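Putative transcription protein (Pseudomonas aeruginosa PAO1, PDB 4GCV) probably binds DNA as a dimeric transcriptional regulator of the HxlR family and is a putative sensor of oxidative stress. Local coordinates at residues V61-Q69 with Q79-F89. The protein carries 2 engineered substitutions. Sequence-based numbering, arbitrary orientation.
Sequences VEAGLLERQ and QYVPTAKGEDF
The base of the antiparallel wing hairpin of a winged helix-turn-helix domain pairs Glu67 with Val81 and Gln69 with Gln79 in hydrogen-bonded positions. Glu67 N donates to Val81 O (2.9 Å) and Val81 N returns a nearly straight bond to Glu67 O (3.0 Å); Gln69 and Gln79 exchange a second, somewhat more bent couple. Pro82, lacking an N-H, suits its non-hydrogen-bonded place opposite Leu66, and beyond it the ladder frays into a weak bond from Thr83 N to Leu65 O.

One face of the hairpin is largely polar. Gln69 and Gln79 each carry CG between backbone N and carbonyl carbon (chi1 70° and 54°), which brings their extended chains together, and Gln79 NE2 makes a weak, bent bond to Gln69 OE1 (2.8 Å). The amide of Gln69 also lies against both methyls of Val81. On the other face, the aliphatic chain of exposed Arg68 runs alongside Tyr80, Arg68 CG lying 3.6 Å from Tyr80 CE2, while Val61 CG2 meets that ring at its edge.

Gly64 closes helix 50-62 in a Schellman motif, its positive phi (84°) being easy without a side chain. At Gly86 the lack of a CB lets Leu65 O approach Gly86 CA to 3.5 Å. Leu65 CD2 sits squarely over one face of Phe89, 4.2 Å from the ring centroid.

Leu66, apolar and buried, packs between Met29 and Ala32 of helix 23-33 and Leu57 and Leu60 of helix 50-62; Tyr80 also rests on Leu57. Trp99 of the second subunit covers Leu65 and meets the Phe89 ring edge-to-face, joining the turn after helix 50-62 and the start of helix 84-101 to the dimer interface.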
ATOM      1  N   VAL B  61     -12.299   8.462  -5.247  1.00 36.48           N
ATOM      2  CA  VAL B  61     -12.330   9.798  -5.741  1.00 38.69           C
ATOM      3  C   VAL B  61     -11.780  10.783  -4.695  1.00 40.56           C
ATOM      4  O   VAL B  61     -10.822  11.505  -5.002  1.00 39.24           O
ATOM      5  CB  VAL B  61     -13.746  10.187  -6.304  1.00 39.91           C
ATOM      6  CG1 VAL B  61     -13.818  11.666  -6.608  1.00 41.20           C
ATOM      7  CG2 VAL B  61     -14.066   9.380  -7.567  1.00 35.09           C
ATOM      8  N   GLU B  62     -12.343  10.786  -3.474  1.00 42.26           N
ATOM      9  CA  GLU B  62     -11.871  11.711  -2.414  1.00 44.28           C
ATOM     10  C   GLU B  62     -10.373  11.585  -2.177  1.00 42.66           C
ATOM     11  O   GLU B  62      -9.729  12.595  -1.945  1.00 43.62           O
ATOM     12  CB  GLU B  62     -12.579  11.536  -1.059  1.00 45.08           C
ATOM     13  CG  GLU B  62     -13.957  12.210  -0.931  1.00 54.02           C
ATOM     14  CD  GLU B  62     -13.937  13.764  -0.716  1.00 64.11           C
ATOM     15  OE1 GLU B  62     -12.970  14.460  -1.164  1.00 65.87           O
ATOM     16  OE2 GLU B  62     -14.926  14.294  -0.109  1.00 69.61           O
ATOM     17  N   ALA B  63      -9.852  10.358  -2.199  1.00 39.20           N
ATOM     18  CA  ALA B  63      -8.420  10.109  -2.077  1.00 38.78           C
ATOM     19  C   ALA B  63      -7.577  10.613  -3.279  1.00 38.89           C
ATOM     20  O   ALA B  63      -6.347  10.565  -3.241  1.00 39.27           O
ATOM     21  CB  ALA B  63      -8.153   8.625  -1.864  1.00 35.56           C
ATOM     22  N   GLY B  64      -8.236  11.049  -4.341  1.00 39.26           N
ATOM     23  CA  GLY B  64      -7.560  11.634  -5.514  1.00 39.73           C
ATOM     24  C   GLY B  64      -7.061  10.577  -6.484  1.00 38.16           C
ATOM     25  O   GLY B  64      -6.254  10.877  -7.363  1.00 38.93           O
ATOM     26  N   LEU B  65      -7.560   9.349  -6.342  1.00 35.39           N
ATOM     27  CA  LEU B  65      -7.114   8.259  -7.170  1.00 33.94           C
ATOM     28  C   LEU B  65      -7.949   8.051  -8.435  1.00 34.27           C
ATOM     29  O   LEU B  65      -7.460   7.507  -9.439  1.00 34.84           O
ATOM     30  CB  LEU B  65      -7.154   7.000  -6.332  1.00 32.62           C
ATOM     31  CG  LEU B  65      -5.888   6.476  -5.677  1.00 34.50           C
ATOM     32  CD1 LEU B  65      -4.677   7.398  -5.612  1.00 32.86           C
ATOM     33  CD2 LEU B  65      -6.240   5.970  -4.305  1.00 36.24           C
ATOM     34  N   LEU B  66      -9.225   8.396  -8.365  1.00 33.89           N
ATOM     35  CA  LEU B  66     -10.079   8.359  -9.551  1.00 34.79           C
ATOM     36  C   LEU B  66     -10.702   9.719  -9.669  1.00 36.48           C
ATOM     37  O   LEU B  66     -10.793  10.430  -8.687  1.00 36.31           O
ATOM     38  CB  LEU B  66     -11.206   7.303  -9.407  1.00 34.28           C
ATOM     39  CG  LEU B  66     -10.854   5.821  -9.418  1.00 31.05           C
ATOM     40  CD1 LEU B  66     -12.054   5.133  -8.934  1.00 35.36           C
ATOM     41  CD2 LEU B  66     -10.490   5.309 -10.819  1.00 30.01           C
ATOM     42  N   GLU B  67     -11.121  10.088 -10.866  1.00 38.50           N
ATOM     43  CA  GLU B  67     -11.893  11.308 -11.028  1.00 42.81           C
ATOM     44  C   GLU B  67     -13.181  10.958 -11.761  1.00 43.50           C
ATOM     45  O   GLU B  67     -13.206  10.056 -12.586  1.00 43.79           O
ATOM     46  CB  GLU B  67     -11.085  12.411 -11.746  1.00 44.69           C
ATOM     47  CG  GLU B  67     -10.734  12.054 -13.171  1.00 49.96           C
ATOM     48  CD  GLU B  67     -10.123  13.194 -13.966  1.00 59.78           C
ATOM     49  OE1 GLU B  67     -10.370  13.235 -15.209  1.00 64.14           O
ATOM     50  OE2 GLU B  67      -9.414  14.041 -13.359  1.00 61.04           O
ATOM     51  N   ARG B  68     -14.256  11.621 -11.396  1.00 45.17           N
ATOM     52  CA  ARG B  68     -15.560  11.390 -11.977  1.00 47.17           C
ATOM     53  C   ARG B  68     -15.661  12.313 -13.165  1.00 50.68           C
ATOM     54  O   ARG B  68     -15.192  13.463 -13.114  1.00 51.68           O
ATOM     55  CB  ARG B  68     -16.608  11.807 -10.968  1.00 47.76           C
ATOM     56  CG  ARG B  68     -17.694  10.811 -10.709  1.00 49.24           C
ATOM     57  CD  ARG B  68     -18.378  11.010  -9.349  1.00 47.62           C
ATOM     58  NE  ARG B  68     -18.877  12.351  -9.167  1.00 47.32           N
ATOM     59  CZ  ARG B  68     -20.029  12.650  -8.569  1.00 53.20           C
ATOM     60  NH1 ARG B  68     -20.808  11.678  -8.107  1.00 52.96           N
ATOM     61  NH2 ARG B  68     -20.424  13.922  -8.438  1.00 49.70           N
ATOM     62  N   GLN B  69     -16.262  11.839 -14.243  1.00 52.71           N
ATOM     63  CA  GLN B  69     -16.455  12.686 -15.389  1.00 56.86           C
ATOM     64  C   GLN B  69     -17.776  12.357 -16.045  1.00 59.40           C
ATOM     65  O   GLN B  69     -18.127  11.184 -16.121  1.00 58.71           O
ATOM     66  CB  GLN B  69     -15.257  12.651 -16.339  1.00 56.48           C
ATOM     67  CG  GLN B  69     -15.038  11.382 -17.115  1.00 59.94           C
ATOM     68  CD  GLN B  69     -13.781  11.424 -18.011  1.00 64.48           C
ATOM     69  OE1 GLN B  69     -13.845  11.056 -19.191  1.00 69.75           O
ATOM     70  NE2 GLN B  69     -12.640  11.851 -17.447  1.00 63.18           N
ATOM     71  N   GLN B  79     -18.828   8.346 -15.387  1.00 51.92           N
ATOM     72  CA  GLN B  79     -17.798   7.317 -15.442  1.00 48.82           C
ATOM     73  C   GLN B  79     -16.637   7.727 -14.526  1.00 45.77           C
ATOM     74  O   GLN B  79     -16.538   8.915 -14.129  1.00 45.09           O
ATOM     75  CB  GLN B  79     -17.258   7.162 -16.853  1.00 50.18           C
ATOM     76  CG  GLN B  79     -16.762   8.475 -17.488  1.00 54.33           C
ATOM     77  CD  GLN B  79     -16.537   8.343 -19.001  1.00 60.27           C
ATOM     78  OE1 GLN B  79     -16.790   7.280 -19.585  1.00 61.35           O
ATOM     79  NE2 GLN B  79     -16.056   9.423 -19.638  1.00 60.73           N
ATOM     80  N   TYR B  80     -15.753   6.759 -14.246  1.00 41.28           N
ATOM     81  CA  TYR B  80     -14.689   6.916 -13.260  1.00 38.99           C
ATOM     82  C   TYR B  80     -13.390   6.547 -13.909  1.00 38.95           C
ATOM     83  O   TYR B  80     -13.188   5.407 -14.319  1.00 39.73           O
ATOM     84  CB  TYR B  80     -14.937   5.988 -12.042  1.00 36.68           C
ATOM     85  CG  TYR B  80     -16.235   6.283 -11.376  1.00 35.59           C
ATOM     86  CD1 TYR B  80     -17.426   5.840 -11.920  1.00 39.91           C
ATOM     87  CD2 TYR B  80     -16.289   7.060 -10.251  1.00 35.13           C
ATOM     88  CE1 TYR B  80     -18.649   6.163 -11.331  1.00 41.25           C
ATOM     89  CE2 TYR B  80     -17.498   7.369  -9.636  1.00 37.92           C
ATOM     90  CZ  TYR B  80     -18.663   6.914 -10.179  1.00 40.89           C
ATOM     91  OH  TYR B  80     -19.860   7.238  -9.611  1.00 43.98           O
ATOM     92  N   VAL B  81     -12.482   7.486 -13.992  1.00 39.54           N
ATOM     93  CA  VAL B  81     -11.302   7.242 -14.761  1.00 39.73           C
ATOM     94  C   VAL B  81     -10.109   7.494 -13.865  1.00 39.13           C
ATOM     95  O   VAL B  81     -10.148   8.419 -13.054  1.00 41.33           O
ATOM     96  CB  VAL B  81     -11.270   8.146 -16.048  1.00 41.77           C
ATOM     97  CG1 VAL B  81     -12.651   8.504 -16.474  1.00 42.31           C
ATOM     98  CG2 VAL B  81     -10.502   9.362 -15.819  1.00 42.75           C
ATOM     99  N   PRO B  82      -9.046   6.690 -14.004  1.00 37.43           N
ATOM    100  CA  PRO B  82      -7.922   6.924 -13.139  1.00 37.14           C
ATOM    101  C   PRO B  82      -7.203   8.226 -13.432  1.00 38.13           C
ATOM    102  O   PRO B  82      -7.200   8.750 -14.502  1.00 40.10           O
ATOM    103  CB  PRO B  82      -6.988   5.724 -13.416  1.00 36.60           C
ATOM    104  CG  PRO B  82      -7.852   4.751 -14.270  1.00 36.92           C
ATOM    105  CD  PRO B  82      -8.725   5.682 -15.019  1.00 37.36           C
ATOM    106  N   THR B  83      -6.540   8.669 -12.414  1.00 38.58           N
ATOM    107  CA  THR B  83      -5.959   9.953 -12.266  1.00 38.85           C
ATOM    108  C   THR B  83      -4.476   9.596 -12.380  1.00 38.24           C
ATOM    109  O   THR B  83      -4.091   8.380 -12.344  1.00 36.70           O
ATOM    110  CB  THR B  83      -6.385  10.283 -10.838  1.00 38.99           C
ATOM    111  OG1 THR B  83      -7.138  11.502 -10.781  1.00 43.00           O
ATOM    112  CG2 THR B  83      -5.317  10.151  -9.843  1.00 34.76           C
ATOM    113  N   ALA B  84      -3.625  10.597 -12.463  1.00 37.94           N
ATOM    114  CA  ALA B  84      -2.203  10.313 -12.535  1.00 38.39           C
ATOM    115  C   ALA B  84      -1.718   9.604 -11.254  1.00 36.91           C
ATOM    116  O   ALA B  84      -1.044   8.570 -11.307  1.00 35.92           O
ATOM    117  CB  ALA B  84      -1.389  11.625 -12.887  1.00 39.13           C
ATOM    118  N   LYS B  85      -2.118  10.120 -10.099  1.00 38.02           N
ATOM    119  CA  LYS B  85      -1.904   9.401  -8.822  1.00 38.84           C
ATOM    120  C   LYS B  85      -2.364   7.940  -8.813  1.00 37.31           C
ATOM    121  O   LYS B  85      -1.683   7.064  -8.302  1.00 36.17           O
ATOM    122  CB  LYS B  85      -2.610  10.116  -7.678  1.00 39.36           C
ATOM    123  CG  LYS B  85      -1.778  11.232  -7.054  1.00 43.13           C
ATOM    124  CD  LYS B  85      -2.551  11.814  -5.870  1.00 46.16           C
ATOM    125  CE  LYS B  85      -1.686  12.695  -4.994  1.00 48.75           C
ATOM    126  NZ  LYS B  85      -0.790  13.522  -5.838  1.00 48.68           N
ATOM    127  N   GLY B  86      -3.540   7.702  -9.353  1.00 37.63           N
ATOM    128  CA  GLY B  86      -4.134   6.365  -9.359  1.00 37.41           C
ATOM    129  C   GLY B  86      -3.361   5.453 -10.268  1.00 37.24           C
ATOM    130  O   GLY B  86      -3.075   4.331  -9.908  1.00 36.77           O
ATOM    131  N   GLU B  87      -2.999   5.980 -11.436  1.00 39.39           N
ATOM    132  CA  GLU B  87      -2.063   5.335 -12.340  1.00 40.47           C
ATOM    133  C   GLU B  87      -0.814   4.979 -11.564  1.00 39.30           C
ATOM    134  O   GLU B  87      -0.384   3.835 -11.639  1.00 39.49           O
ATOM    135  CB  GLU B  87      -1.775   6.186 -13.609  1.00 42.95           C
ATOM    136  CG  GLU B  87      -2.932   6.143 -14.621  1.00 48.26           C
ATOM    137  CD  GLU B  87      -2.901   7.257 -15.706  1.00 61.20           C
ATOM    138  OE1 GLU B  87      -1.896   8.016 -15.819  1.00 66.36           O
ATOM    139  OE2 GLU B  87      -3.901   7.380 -16.477  1.00 66.20           O
ATOM    140  N   ASP B  88      -0.270   5.893 -10.760  1.00 38.43           N
ATOM    141  CA  ASP B  88       0.941   5.554  -9.979  1.00 37.97           C
ATOM    142  C   ASP B  88       0.671   4.554  -8.835  1.00 36.85           C
ATOM    143  O   ASP B  88       1.578   3.852  -8.360  1.00 35.62           O
ATOM    144  CB  ASP B  88       1.557   6.813  -9.367  1.00 39.57           C
ATOM    145  CG  ASP B  88       2.056   7.801 -10.429  1.00 41.95           C
ATOM    146  OD1 ASP B  88       2.356   7.345 -11.561  1.00 43.03           O
ATOM    147  OD2 ASP B  88       2.107   9.016 -10.115  1.00 42.42           O
ATOM    148  N   PHE B  89      -0.578   4.487  -8.404  1.00 35.13           N
ATOM    149  CA  PHE B  89      -0.919   3.656  -7.274  1.00 35.19           C
ATOM    150  C   PHE B  89      -0.787   2.161  -7.524  1.00 35.47           C
ATOM    151  O   PHE B  89      -0.764   1.355  -6.581  1.00 36.98           O
ATOM    152  CB  PHE B  89      -2.343   3.922  -6.878  1.00 34.12           C
ATOM    153  CG  PHE B  89      -2.584   3.688  -5.440  1.00 35.33           C
ATOM    154  CD1 PHE B  89      -1.893   4.435  -4.491  1.00 35.58           C
ATOM    155  CD2 PHE B  89      -3.486   2.724  -5.029  1.00 30.82           C
ATOM    156  CE1 PHE B  89      -2.095   4.238  -3.141  1.00 37.95           C
ATOM    157  CE2 PHE B  89      -3.728   2.544  -3.696  1.00 32.34           C
ATOM    158  CZ  PHE B  89      -3.044   3.292  -2.735  1.00 36.15           C
TER